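Local atomic coordinates of glutathione peroxidase-like peroxiredoxin HYR1 (Saccharomyces cerevisiae, PDB entry 3CMI), a protein that reduces hydroperoxides as a thioredoxin-dependent peroxidase and senses hydroperoxide stress, oxidising and thereby activating the transcription activator YAP1. Residues V35-V40 and D112-F117; C44-Q49 and K132-K137; I68-N73 and K102-N107. All coordinates share one frame; numbering follows the deposited sequence.

Interaction 1 of 3, residues V35-V40 and D112-F117; sequences VLIVNV and DPVYKF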
loop_
_atom_site.group_PDB
_atom_site.type_symbol
_atom_site.label_atom_id
_atom_site.label_comp_id
_atom_site.label_asym_id
_atom_site.label_seq_id
_atom_site.Cartn_x
_atom_site.Cartn_y
_atom_site.Cartn_z
ATOM N N VAL A 35 -1.353 -5.399 -6.100
ATOM C CA VAL A 35 -1.715 -4.302 -5.200
ATOM C C VAL A 35 -0.479 -3.597 -4.645
ATOM O O VAL A 35 0.450 -4.242 -4.148
ATOM C CB VAL A 35 -2.602 -4.794 -4.009
ATOM C CG1 VAL A 35 -3.123 -3.617 -3.191
ATOM C CG2 VAL A 35 -3.772 -5.637 -4.510
ATOM N N LEU A 36 -0.479 -2.270 -4.737
ATOM C CA LEU A 36 0.543 -1.447 -4.094
ATOM C C LEU A 36 -0.101 -0.837 -2.850
ATOM O O LEU A 36 -1.095 -0.123 -2.952
ATOM C CB LEU A 36 1.020 -0.365 -5.070
ATOM C CG LEU A 36 2.366 0.377 -4.977
ATOM C CD1 LEU A 36 2.188 1.829 -4.565
ATOM C CD2 LEU A 36 3.388 -0.313 -4.075
ATOM N N ILE A 37 0.425 -1.155 -1.670
ATOM C CA ILE A 37 -0.091 -0.553 -0.451
ATOM C C ILE A 37 0.866 0.526 0.035
ATOM O O ILE A 37 2.039 0.262 0.302
ATOM C CB ILE A 37 -0.409 -1.605 0.652
ATOM C CG1 ILE A 37 -1.495 -2.567 0.150
ATOM C CG2 ILE A 37 -0.876 -0.913 1.945
ATOM C CD1 ILE A 37 -1.883 -3.647 1.124
ATOM N N VAL A 38 0.353 1.748 0.137
ATOM C CA VAL A 38 1.175 2.901 0.488
ATOM C C VAL A 38 0.565 3.680 1.654
ATOM O O VAL A 38 -0.620 4.021 1.639
ATOM C CB VAL A 38 1.426 3.821 -0.751
ATOM C CG1 VAL A 38 0.105 4.344 -1.342
ATOM C CG2 VAL A 38 2.348 4.967 -0.404
ATOM N N ASN A 39 1.369 3.932 2.681
ATOM C CA ASN A 39 0.947 4.851 3.731
ATOM C C ASN A 39 1.184 6.279 3.264
ATOM O O ASN A 39 2.256 6.627 2.768
ATOM C CB ASN A 39 1.614 4.563 5.081
ATOM C CG ASN A 39 3.115 4.741 5.050
ATOM O OD1 ASN A 39 3.657 5.674 5.647
ATOM N ND2 ASN A 39 3.799 3.839 4.368
ATOM N N VAL A 40 0.154 7.093 3.411
ATOM C CA VAL A 40 0.109 8.406 2.813
ATOM C C VAL A 40 0.098 9.476 3.901
ATOM O O VAL A 40 -0.331 9.218 5.024
ATOM C CB VAL A 40 -1.111 8.471 1.852
ATOM C CG1 VAL A 40 -1.897 9.768 1.982
ATOM C CG2 VAL A 40 -0.662 8.187 0.428
ATOM N N ASP A 112 -2.825 -0.672 12.785
ATOM C CA ASP A 112 -3.910 -1.304 12.036
ATOM C C ASP A 112 -3.525 -2.726 11.646
ATOM O O ASP A 112 -2.376 -2.966 11.263
ATOM C CB ASP A 112 -4.246 -0.495 10.778
ATOM C CG ASP A 112 -5.547 -0.939 10.124
ATOM O OD1 ASP A 112 -6.622 -0.428 10.504
ATOM O OD2 ASP A 112 -5.493 -1.792 9.216
ATOM N N PRO A 113 -4.477 -3.677 11.753
ATOM C CA PRO A 113 -4.272 -5.061 11.314
ATOM C C PRO A 113 -3.642 -5.234 9.926
ATOM O O PRO A 113 -2.920 -6.202 9.716
ATOM C CB PRO A 113 -5.689 -5.638 11.334
ATOM C CG PRO A 113 -6.339 -4.912 12.471
ATOM C CD PRO A 113 -5.812 -3.500 12.366
ATOM N N VAL A 114 -3.908 -4.317 8.996
ATOM C CA VAL A 114 -3.312 -4.389 7.656
ATOM C C VAL A 114 -1.794 -4.263 7.764
ATOM O O VAL A 114 -1.050 -4.995 7.110
ATOM C CB VAL A 114 -3.873 -3.300 6.697
ATOM C CG1 VAL A 114 -3.030 -3.186 5.412
ATOM C CG2 VAL A 114 -5.341 -3.580 6.355
ATOM N N TYR A 115 -1.348 -3.339 8.610
ATOM C CA TYR A 115 0.072 -3.091 8.785
ATOM C C TYR A 115 0.749 -4.119 9.680
ATOM O O TYR A 115 1.935 -4.422 9.493
ATOM C CB TYR A 115 0.335 -1.637 9.186
ATOM C CG TYR A 115 0.374 -0.764 7.951
ATOM C CD1 TYR A 115 1.588 -0.375 7.391
ATOM C CD2 TYR A 115 -0.804 -0.390 7.298
ATOM C CE1 TYR A 115 1.631 0.394 6.231
ATOM C CE2 TYR A 115 -0.773 0.382 6.129
ATOM C CZ TYR A 115 0.444 0.770 5.605
ATOM O OH TYR A 115 0.484 1.531 4.458
ATOM N N LYS A 116 -0.010 -4.682 10.620
ATOM C CA LYS A 116 0.472 -5.830 11.382
ATOM C C LYS A 116 0.803 -6.978 10.422
ATOM O O LYS A 116 1.899 -7.539 10.473
ATOM C CB LYS A 116 -0.562 -6.275 12.424
ATOM C CG LYS A 116 -0.026 -7.277 13.436
ATOM C CD LYS A 116 -1.114 -7.748 14.390
ATOM C CE LYS A 116 -0.580 -8.759 15.393
ATOM N NZ LYS A 116 -1.614 -9.135 16.417
ATOM N N PHE A 117 -0.142 -7.301 9.538
ATOM C CA PHE A 117 0.049 -8.373 8.561
ATOM C C PHE A 117 1.207 -8.109 7.598
ATOM O O PHE A 117 2.031 -8.995 7.364
ATOM C CB PHE A 117 -1.234 -8.655 7.767
ATOM C CG PHE A 117 -1.010 -9.521 6.557
ATOM C CD1 PHE A 117 -0.820 -10.898 6.693
ATOM C CD2 PHE A 117 -0.948 -8.959 5.287
ATOM C CE1 PHE A 117 -0.595 -11.701 5.577
ATOM C CE2 PHE A 117 -0.717 -9.753 4.165
ATOM C CZ PHE A 117 -0.546 -11.125 4.310
HETATM O O HOH W 1 2.982 1.475 3.486
#
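Tyr115 reaches from the start of helix 113-121 to strand 34-41 and ends against Ile37, Val38 and Asn39. The short axes run 11.3 Å apart at 118°, a gap bridged by the length of the side chain. From CB, CG lies beside the backbone N, anti to the carbonyl carbon (chi1 -84°), which carries the ring away from the helix and across to the strand. CD2, on the ring's flank, meets Ile104 CD1 at 3.6 Å, and Phe70 packs edge-to-face with the same ring. CZ is 4.2 Å from Ile37 CG2. Tyr115 OH lies 3.3 Å from Asn39 CB and 3.5 Å from Val38 C. Asn39 N is also close, but its angle to OH is too poor for a hydrogen bond. A water at the ring's edge, in its plane, is bonded to Tyr115 OH at 2.7 Å and accepts from Asn39 ND2 at 2.7 Å, linking phenol and amide, whose planes are nearly perpendicular. Elsewhere Ile37 CD1 comes only loosely up to Val114 CG1. Asp112 caps the helix, its OD2 accepting from Val114 N at 3.0 Å. The contact is buried packing of a helix on one face of the central sheet of a thioredoxin-like fold.

Interaction 2 of 3, residues C44-Q49 and K132-K137; sequences CGFTPQ and KWNFEK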
loop_
_atom_site.group_PDB
_atom_site.type_symbol
_atom_site.label_atom_id
_atom_site.label_comp_id
_atom_site.label_asym_id
_atom_site.label_seq_id
_atom_site.Cartn_x
_atom_site.Cartn_y
_atom_site.Cartn_z
ATOM N N CYS A 44 -0.771 18.158 4.333
ATOM C CA CYS A 44 -0.530 18.607 2.962
ATOM C C CYS A 44 0.954 18.873 2.700
ATOM O O CYS A 44 1.772 18.866 3.625
ATOM C CB CYS A 44 -1.343 19.872 2.667
ATOM S SG CYS A 44 -3.124 19.716 2.932
ATOM N N GLY A 45 1.290 19.100 1.431
ATOM C CA GLY A 45 2.643 19.487 1.038
ATOM C C GLY A 45 3.484 18.368 0.456
ATOM O O GLY A 45 4.716 18.441 0.468
ATOM N N PHE A 46 2.821 17.338 -0.064
ATOM C CA PHE A 46 3.511 16.194 -0.655
ATOM C C PHE A 46 3.019 15.875 -2.074
ATOM O O PHE A 46 3.031 14.718 -2.502
ATOM C CB PHE A 46 3.395 14.967 0.261
ATOM C CG PHE A 46 4.102 15.125 1.578
ATOM C CD1 PHE A 46 5.463 14.862 1.687
ATOM C CD2 PHE A 46 3.408 15.540 2.710
ATOM C CE1 PHE A 46 6.123 15.013 2.904
ATOM C CE2 PHE A 46 4.058 15.691 3.933
ATOM C CZ PHE A 46 5.419 15.427 4.030
ATOM N N THR A 47 2.630 16.922 -2.804
ATOM C CA THR A 47 2.034 16.803 -4.144
ATOM C C THR A 47 2.812 15.928 -5.151
ATOM O O THR A 47 2.194 15.115 -5.843
ATOM C CB THR A 47 1.739 18.197 -4.767
ATOM O OG1 THR A 47 1.347 19.115 -3.740
ATOM C CG2 THR A 47 0.629 18.101 -5.808
ATOM N N PRO A 48 4.153 16.093 -5.250
ATOM C CA PRO A 48 4.906 15.241 -6.185
ATOM C C PRO A 48 4.717 13.738 -5.957
ATOM O O PRO A 48 4.711 12.969 -6.916
ATOM C CB PRO A 48 6.364 15.634 -5.921
ATOM C CG PRO A 48 6.287 17.018 -5.402
ATOM C CD PRO A 48 5.043 17.053 -4.568
ATOM N N GLN A 49 4.556 13.338 -4.700
ATOM C CA GLN A 49 4.391 11.930 -4.340
ATOM C C GLN A 49 3.048 11.364 -4.807
ATOM O O GLN A 49 2.989 10.251 -5.337
ATOM C CB GLN A 49 4.566 11.736 -2.831
ATOM C CG GLN A 49 6.012 11.855 -2.340
ATOM C CD GLN A 49 6.590 13.260 -2.482
ATOM O OE1 GLN A 49 7.685 13.442 -3.024
ATOM N NE2 GLN A 49 5.854 14.257 -2.001
ATOM N N LYS A 132 9.083 3.720 8.641
ATOM C CA LYS A 132 10.043 4.779 8.973
ATOM C C LYS A 132 9.505 6.182 8.697
ATOM O O LYS A 132 9.702 7.092 9.504
ATOM C CB LYS A 132 11.379 4.567 8.239
ATOM C CG LYS A 132 12.415 3.741 9.001
ATOM C CD LYS A 132 12.106 2.243 8.963
ATOM C CE LYS A 132 13.099 1.431 9.797
ATOM N NZ LYS A 132 14.411 1.226 9.106
ATOM N N TRP A 133 8.840 6.355 7.553
ATOM C CA TRP A 133 8.301 7.659 7.175
ATOM C C TRP A 133 7.105 7.538 6.232
ATOM O O TRP A 133 6.690 6.433 5.879
ATOM C CB TRP A 133 9.401 8.543 6.558
ATOM C CG TRP A 133 9.327 9.980 7.008
ATOM C CD1 TRP A 133 9.609 10.465 8.260
ATOM C CD2 TRP A 133 8.944 11.112 6.218
ATOM N NE1 TRP A 133 9.423 11.827 8.294
ATOM C CE2 TRP A 133 9.016 12.251 7.056
ATOM C CE3 TRP A 133 8.550 11.277 4.882
ATOM C CZ2 TRP A 133 8.707 13.540 6.600
ATOM C CZ3 TRP A 133 8.240 12.560 4.429
ATOM C CH2 TRP A 133 8.322 13.673 5.288
ATOM N N ASN A 134 6.548 8.680 5.844
ATOM C CA ASN A 134 5.491 8.736 4.833
ATOM C C ASN A 134 5.877 8.010 3.548
ATOM O O ASN A 134 7.048 8.000 3.168
ATOM C CB ASN A 134 5.159 10.190 4.504
ATOM C CG ASN A 134 4.518 10.923 5.664
ATOM O OD1 ASN A 134 3.622 10.398 6.328
ATOM N ND2 ASN A 134 4.969 12.148 5.907
ATOM N N PHE A 135 4.889 7.397 2.896
ATOM C CA PHE A 135 5.045 6.819 1.545
ATOM C C PHE A 135 5.946 5.584 1.440
ATOM O O PHE A 135 6.590 5.363 0.413
ATOM C CB PHE A 135 5.459 7.888 0.516
ATOM C CG PHE A 135 4.552 9.084 0.490
ATOM C CD1 PHE A 135 3.293 9.006 -0.099
ATOM C CD2 PHE A 135 4.957 10.287 1.054
ATOM C CE1 PHE A 135 2.446 10.114 -0.120
ATOM C CE2 PHE A 135 4.122 11.400 1.039
ATOM C CZ PHE A 135 2.863 11.314 0.452
ATOM N N GLU A 136 5.978 4.776 2.493
ATOM C CA GLU A 136 6.541 3.435 2.399
ATOM C C GLU A 136 5.542 2.556 1.628
ATOM O O GLU A 136 4.329 2.771 1.708
ATOM C CB GLU A 136 6.824 2.876 3.795
ATOM C CG GLU A 136 8.016 1.951 3.846
ATOM C CD GLU A 136 8.593 1.769 5.241
ATOM O OE1 GLU A 136 8.588 0.624 5.720
ATOM O OE2 GLU A 136 9.065 2.746 5.858
ATOM N N LYS A 137 6.059 1.584 0.879
ATOM C CA LYS A 137 5.268 0.838 -0.106
ATOM C C LYS A 137 5.459 -0.675 -0.000
ATOM O O LYS A 137 6.588 -1.169 0.158
ATOM C CB LYS A 137 5.643 1.282 -1.524
ATOM C CG LYS A 137 5.527 2.784 -1.788
ATOM C CD LYS A 137 6.544 3.229 -2.816
ATOM C CE LYS A 137 6.584 4.747 -2.951
ATOM N NZ LYS A 137 7.613 5.379 -2.080
#
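The backbones stay well apart, with the CA atoms of Gln49 and Phe135 7.8 Å from each other and those of Phe46 and Asn134 9.5 Å, so side chains alone bridge the start of helix 47-60 and the loop leading to strand 137-140. Phe46, just before the helix, meets three residues in a row. Its CE1 and CZ lie against the outer rim of the Trp133 indole, CE1 to CH2 at 3.5 Å; the rings meet rim to rim, with planes 68° apart. Asn134 ND2 sits 3.8 Å from Phe46 CZ and at the same time above one face of the indole, offset toward its rim, so that it touches both rings beside the place where they meet. Phe46 CB, turned to the loop, touches Phe135 CZ at 3.7 Å, and these two rings lean obliquely on each other. Gln49 takes a face of Phe135: its CB stands over the centre of the ring in a CH-pi contact, 3.7 Å from the centroid and 12° off the normal. The Gln49 chain then bends at chi2, taking NE2 back to a weak bond with Phe46 O. The carbonyl O of Phe135 accepts from Lys137 NZ at 2.7 Å, while Tyr50 packs edge-to-face on its ring. The Trp-Asn-Phe run is characteristic of glutathione peroxidases; here its Trp133 and Phe135 form an aromatic cluster with Phe46, two residues after Cys44, the peroxidatic cysteine that forms the sulfenic acid, at the N-terminal end of the thioredoxin-fold helix.

Interaction 3 of 3, residues I68-N73 and K102-N107; sequences IGFPCN and KKIDVN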
loop_
_atom_site.group_PDB
_atom_site.type_symbol
_atom_site.label_atom_id
_atom_site.label_comp_id
_atom_site.label_asym_id
_atom_site.label_seq_id
_atom_site.Cartn_x
_atom_site.Cartn_y
_atom_site.Cartn_z
ATOM N N ILE A 68 -3.844 1.000 -2.689
ATOM C CA ILE A 68 -4.616 1.321 -1.492
ATOM C C ILE A 68 -3.782 2.292 -0.655
ATOM O O ILE A 68 -2.687 1.950 -0.199
ATOM C CB ILE A 68 -5.008 0.048 -0.672
ATOM C CG1 ILE A 68 -5.522 -1.080 -1.589
ATOM C CG2 ILE A 68 -6.027 0.394 0.427
ATOM C CD1 ILE A 68 -6.773 -0.733 -2.441
ATOM N N GLY A 69 -4.284 3.517 -0.505
ATOM C CA GLY A 69 -3.577 4.552 0.251
ATOM C C GLY A 69 -4.094 4.669 1.672
ATOM O O GLY A 69 -5.288 4.840 1.883
ATOM N N PHE A 70 -3.192 4.565 2.644
ATOM C CA PHE A 70 -3.550 4.708 4.052
ATOM C C PHE A 70 -3.010 6.023 4.625
ATOM O O PHE A 70 -1.802 6.151 4.860
ATOM C CB PHE A 70 -3.011 3.530 4.878
ATOM C CG PHE A 70 -3.765 2.240 4.689
ATOM C CD1 PHE A 70 -3.411 1.348 3.676
ATOM C CD2 PHE A 70 -4.810 1.899 5.545
ATOM C CE1 PHE A 70 -4.097 0.144 3.513
ATOM C CE2 PHE A 70 -5.502 0.702 5.391
ATOM C CZ PHE A 70 -5.143 -0.179 4.372
ATOM N N PRO A 71 -3.895 7.015 4.830
ATOM C CA PRO A 71 -3.541 8.210 5.594
ATOM C C PRO A 71 -3.032 7.877 6.995
ATOM O O PRO A 71 -3.537 6.958 7.644
ATOM C CB PRO A 71 -4.871 8.970 5.689
ATOM C CG PRO A 71 -5.619 8.547 4.475
ATOM C CD PRO A 71 -5.270 7.097 4.300
ATOM N N CYS A 72 -2.034 8.633 7.441
ATOM C CA CYS A 72 -1.409 8.436 8.742
ATOM C C CYS A 72 -0.751 9.743 9.155
ATOM O O CYS A 72 -0.144 10.427 8.327
ATOM C CB CYS A 72 -0.362 7.319 8.660
ATOM S SG CYS A 72 0.460 6.928 10.212
ATOM N N ASN A 73 -0.868 10.086 10.434
ATOM C CA ASN A 73 -0.312 11.337 10.947
ATOM C C ASN A 73 0.898 11.151 11.873
ATOM O O ASN A 73 1.281 12.070 12.594
ATOM C CB ASN A 73 -1.412 12.153 11.639
ATOM C CG ASN A 73 -1.037 13.613 11.817
ATOM O OD1 ASN A 73 -1.260 14.195 12.880
ATOM N ND2 ASN A 73 -0.459 14.212 10.779
ATOM N N LYS A 102 -9.693 5.240 5.654
ATOM C CA LYS A 102 -9.717 6.017 6.893
ATOM C C LYS A 102 -8.301 6.125 7.482
ATOM O O LYS A 102 -7.495 5.191 7.363
ATOM C CB LYS A 102 -10.666 5.358 7.910
ATOM C CG LYS A 102 -10.913 6.150 9.194
ATOM C CD LYS A 102 -11.771 5.354 10.186
ATOM C CE LYS A 102 -11.838 6.028 11.560
ATOM N NZ LYS A 102 -12.334 5.099 12.628
ATOM N N LYS A 103 -8.012 7.267 8.112
ATOM C CA LYS A 103 -6.730 7.496 8.786
ATOM C C LYS A 103 -6.457 6.424 9.847
ATOM O O LYS A 103 -7.346 6.054 10.614
ATOM C CB LYS A 103 -6.686 8.896 9.413
ATOM C CG LYS A 103 -5.329 9.275 10.029
ATOM C CD LYS A 103 -5.391 10.597 10.800
ATOM C CE LYS A 103 -5.956 10.432 12.212
ATOM N NZ LYS A 103 -5.019 9.719 13.134
ATOM N N ILE A 104 -5.226 5.917 9.857
ATOM C CA ILE A 104 -4.808 4.876 10.795
ATOM C C ILE A 104 -3.463 5.214 11.418
ATOM O O ILE A 104 -2.772 6.136 10.968
ATOM C CB ILE A 104 -4.655 3.485 10.102
ATOM C CG1 ILE A 104 -3.657 3.565 8.935
ATOM C CG2 ILE A 104 -6.009 2.924 9.675
ATOM C CD1 ILE A 104 -2.921 2.265 8.636
ATOM N N ASP A 105 -3.102 4.459 12.453
ATOM C CA ASP A 105 -1.713 4.339 12.876
ATOM C C ASP A 105 -1.112 3.136 12.161
ATOM O O ASP A 105 -1.723 2.060 12.109
ATOM C CB ASP A 105 -1.604 4.136 14.390
ATOM C CG ASP A 105 -1.945 5.387 15.186
ATOM O OD1 ASP A 105 -1.999 5.285 16.431
ATOM O OD2 ASP A 105 -2.156 6.464 14.584
ATOM N N VAL A 106 0.082 3.324 11.608
ATOM C CA VAL A 106 0.819 2.240 10.971
ATOM C C VAL A 106 1.755 1.563 11.978
ATOM O O VAL A 106 2.138 0.401 11.800
ATOM C CB VAL A 106 1.609 2.729 9.718
ATOM C CG1 VAL A 106 0.647 3.254 8.648
ATOM C CG2 VAL A 106 2.632 3.803 10.089
ATOM N N ASN A 107 2.113 2.304 13.029
ATOM C CA ASN A 107 3.003 1.826 14.079
ATOM C C ASN A 107 2.374 1.955 15.460
ATOM O O ASN A 107 1.427 2.717 15.644
ATOM C CB ASN A 107 4.320 2.614 14.082
ATOM C CG ASN A 107 5.087 2.513 12.773
ATOM O OD1 ASN A 107 5.781 3.453 12.389
ATOM N ND2 ASN A 107 4.984 1.373 12.098
#
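Pro71, Cys72 and Ile104 carry this contact, where the end of strand 65-72, at the margin of the thioredoxin-like sheet, meets the loop that later leads into helix 113-121. One backbone bond fastens the two: Ile104 N donates to Pro71 O at 3.0 Å and nearly straight, 169° at the hydrogen. The same carbonyl also receives a CA-H...O contact from Lys103, and Lys103 CG lies 3.8 Å from Pro71 O; the Pro71 ring meets Lys103 through CB. Ile104 holds CG1 between its backbone N and carbonyl carbon (chi1 57°), which sends CD1 inward to Phe70 CD2 at 3.6 Å, oblique to that ring. Phe70 and Ile104 both continue into the packing round Tyr115. A second CA-H...O contact runs the other way, from Cys72 CA to Ile104 O at 3.5 Å. Gln74, just past the strand, accepts from Val106 N and donates to Asn107 O, pinning the far end of the loop. Cys72 extends its sulfur anti to the backbone N (chi1 -178°), directing it to the loop: SG is 3.4 Å from Ile104 O and rests against Val106 CG2 at 3.8 Å.

How the interactions relate
Interactions 1 and 3 lie on one side of the fold, their centres about 8 Å apart, and stand on neighbouring parallel strands, 34-41 and 65-72: backbone bonds probably pair Val38 O with Phe70 N and Phe70 O with Val40 N. The centre of interaction 2, at the active-site end, is about 14 Å from that of interaction 1 and about 12 Å from that of interaction 3. Asn39 joins it to interaction 1, its carbonyl O probably accepting from Phe135 N at 2.7 Å. Along the chain, interactions 1 and 2 interleave, whereas both segments of interaction 3 fall between the halves of each. Strand 34-41 thus runs from the buried helix packing to the peroxidatic loop, tying the active-site surroundings to the thioredoxin-like core.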